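Local coordinates for protein glutaredoxin (Chlorella sorokiniana, PDB 4I2U) that binds glutathione on a thioredoxin fold and, as a glutaredoxin, probably uses it to reduce disulfides in cell redox homeostasis, at residues 22-27 with 48-53. Numbering follows the deposited sequence.
Sequences KTYCPY and ELDGRN. With GSH (glutathione), chain B.
The shortest polar bond of the contact runs from Thr23 OG1 to Asp50 OD2 at 2.6 Å and uses the syn lone pair of OD2; a second, from Thr23 N to Asp50 OD1, spans 2.9 Å and is fairly straight (159° at the hydrogen), although the donor lies above the carboxylate plane. With OG1 between the backbone N and carbonyl carbon (chi1 59°), the Thr23 hydroxyl is brought to Asp50 OD2, beside the backbone N that bonds OD1, while its methyl CG2 turns to the bent Glu48 side chain, 3.7 Å from Glu48 CD. That glutamate is held elsewhere, OE1 by Ser21 and OE2 by Lys32. The Tyr24 ring stands nearly perpendicular to the carboxylate, the ring and carboxylate planes being 80° apart, and takes Lys22 CB against one face. Replacing Asp50 with an alanine would probably leave Thr23 N and OG1 without these acceptors and let the turn from Lys22 to Cys25 shift. Fully extended beyond CG, Lys22 passes Asp50 and reaches the glycine end of glutathione, where NZ bonds O31 at 2.8 Å; Gln59 is a second partner. At the other end of the turn, Cys25 SG lies 3.6 Å from the glutathione sulfur SG2, too far for a disulfide and in keeping with the reduced state. By accepting from both N and OG1 of Thr23, the Asp50 carboxylate probably steadies the turn from which Lys22 reaches the glutathione carboxylate.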
# COMPACT_ATOMS: atom_id res chain seq x y z
N LYS A 22 0.51 -10.07 -0.73
CA LYS A 22 1.00 -11.44 -0.82
C LYS A 22 1.44 -11.67 -2.25
O LYS A 22 0.82 -11.16 -3.19
CB LYS A 22 -0.05 -12.46 -0.40
CG LYS A 22 -0.33 -12.38 1.08
CD LYS A 22 -1.39 -13.32 1.58
CE LYS A 22 -1.67 -13.07 3.05
NZ LYS A 22 -2.67 -14.02 3.58
N THR A 23 2.52 -12.41 -2.42
CA THR A 23 3.17 -12.51 -3.73
C THR A 23 2.28 -13.08 -4.82
O THR A 23 2.41 -12.74 -5.99
CB THR A 23 4.46 -13.34 -3.67
OG1 THR A 23 4.17 -14.66 -3.21
CG2 THR A 23 5.49 -12.68 -2.77
N TYR A 24 1.36 -13.96 -4.43
CA TYR A 24 0.55 -14.75 -5.35
C TYR A 24 -0.80 -14.13 -5.68
O TYR A 24 -1.54 -14.67 -6.50
CB TYR A 24 0.31 -16.12 -4.74
CG TYR A 24 -0.32 -16.12 -3.36
CD1 TYR A 24 -1.65 -15.78 -3.18
CD2 TYR A 24 0.42 -16.49 -2.23
CE1 TYR A 24 -2.25 -15.81 -1.93
CE2 TYR A 24 -0.17 -16.51 -0.97
CZ TYR A 24 -1.51 -16.18 -0.85
OH TYR A 24 -2.16 -16.25 0.36
N CYS A 25 -1.13 -13.00 -5.05
CA CYS A 25 -2.46 -12.42 -5.16
C CYS A 25 -2.59 -11.46 -6.35
O CYS A 25 -1.80 -10.53 -6.47
CB CYS A 25 -2.78 -11.67 -3.87
SG CYS A 25 -4.23 -10.58 -3.96
N PRO A 26 -3.59 -11.68 -7.21
CA PRO A 26 -3.73 -10.80 -8.38
C PRO A 26 -4.18 -9.39 -8.03
O PRO A 26 -3.93 -8.47 -8.79
CB PRO A 26 -4.79 -11.51 -9.23
CG PRO A 26 -5.61 -12.30 -8.22
CD PRO A 26 -4.59 -12.77 -7.22
N TYR A 27 -4.82 -9.21 -6.89
CA TYR A 27 -5.21 -7.87 -6.45
C TYR A 27 -3.99 -7.10 -6.00
O TYR A 27 -3.90 -5.89 -6.22
CB TYR A 27 -6.30 -7.94 -5.38
CG TYR A 27 -7.59 -8.46 -5.98
CD1 TYR A 27 -8.48 -7.59 -6.59
CD2 TYR A 27 -7.89 -9.80 -5.97
CE1 TYR A 27 -9.64 -8.04 -7.18
CE2 TYR A 27 -9.05 -10.27 -6.56
CZ TYR A 27 -9.92 -9.39 -7.16
OH TYR A 27 -11.06 -9.88 -7.73
N GLU A 48 5.47 -8.35 1.95
CA GLU A 48 4.84 -9.60 1.55
C GLU A 48 4.52 -10.45 2.77
O GLU A 48 5.40 -11.04 3.40
CB GLU A 48 5.73 -10.38 0.59
CG GLU A 48 6.12 -9.60 -0.67
CD GLU A 48 4.96 -9.18 -1.56
OE1 GLU A 48 3.82 -9.65 -1.42
OE2 GLU A 48 5.22 -8.35 -2.46
N LEU A 49 3.24 -10.57 3.05
CA LEU A 49 2.75 -11.22 4.26
C LEU A 49 2.70 -12.74 4.13
O LEU A 49 2.47 -13.42 5.13
CB LEU A 49 1.38 -10.66 4.62
CG LEU A 49 1.37 -9.15 4.83
CD1 LEU A 49 0.00 -8.68 5.28
CD2 LEU A 49 2.41 -8.72 5.82
N ASP A 50 2.88 -13.28 2.93
CA ASP A 50 3.12 -14.71 2.77
C ASP A 50 4.60 -15.07 2.99
O ASP A 50 4.93 -16.23 3.20
CB ASP A 50 2.61 -15.20 1.42
CG ASP A 50 3.29 -14.54 0.23
OD1 ASP A 50 3.45 -13.31 0.22
OD2 ASP A 50 3.65 -15.25 -0.74
N GLY A 51 5.49 -14.07 2.95
CA GLY A 51 6.90 -14.27 3.25
C GLY A 51 7.20 -14.09 4.73
O GLY A 51 7.90 -14.90 5.34
N ARG A 52 6.67 -13.02 5.32
CA ARG A 52 6.81 -12.80 6.76
C ARG A 52 6.17 -13.91 7.55
O ARG A 52 4.99 -14.24 7.32
CB ARG A 52 6.18 -11.47 7.16
CG ARG A 52 6.97 -10.28 6.67
CD ARG A 52 6.56 -9.01 7.33
NE ARG A 52 6.75 -9.04 8.78
CZ ARG A 52 7.55 -8.22 9.47
NH1 ARG A 52 8.28 -7.29 8.86
NH2 ARG A 52 7.62 -8.33 10.78
N ASN A 53 6.91 -14.45 8.51
CA ASN A 53 6.35 -15.47 9.38
C ASN A 53 5.14 -14.96 10.18
O ASN A 53 4.22 -15.73 10.51
CB ASN A 53 7.40 -15.99 10.34
CG ASN A 53 6.88 -17.13 11.15
OD1 ASN A 53 6.61 -16.98 12.34
ND2 ASN A 53 6.65 -18.25 10.49
N1 GSH B . -11.51 -6.79 -3.91
CA1 GSH B . -10.35 -6.96 -3.03
C1 GSH B . -9.31 -5.98 -3.48
O11 GSH B . -9.58 -5.25 -4.45
O12 GSH B . -8.21 -5.88 -2.88
CB1 GSH B . -9.91 -8.43 -3.09
CG1 GSH B . -8.77 -8.76 -2.14
CD1 GSH B . -8.78 -10.23 -1.76
OE1 GSH B . -9.82 -10.84 -1.49
N2 GSH B . -7.60 -10.83 -1.70
CA2 GSH B . -7.46 -12.22 -1.24
C2 GSH B . -7.24 -12.30 0.26
O2 GSH B . -6.90 -11.32 0.90
CB2 GSH B . -6.31 -12.91 -1.98
SG2 GSH B . -6.70 -13.18 -3.73
N3 GSH B . -7.47 -13.47 0.83
CA3 GSH B . -7.43 -13.62 2.27
C3 GSH B . -6.05 -13.59 2.87
O31 GSH B . -5.03 -13.69 2.15
O32 GSH B . -6.01 -13.47 4.11
O HOH W 1 -0.45 -14.17 6.25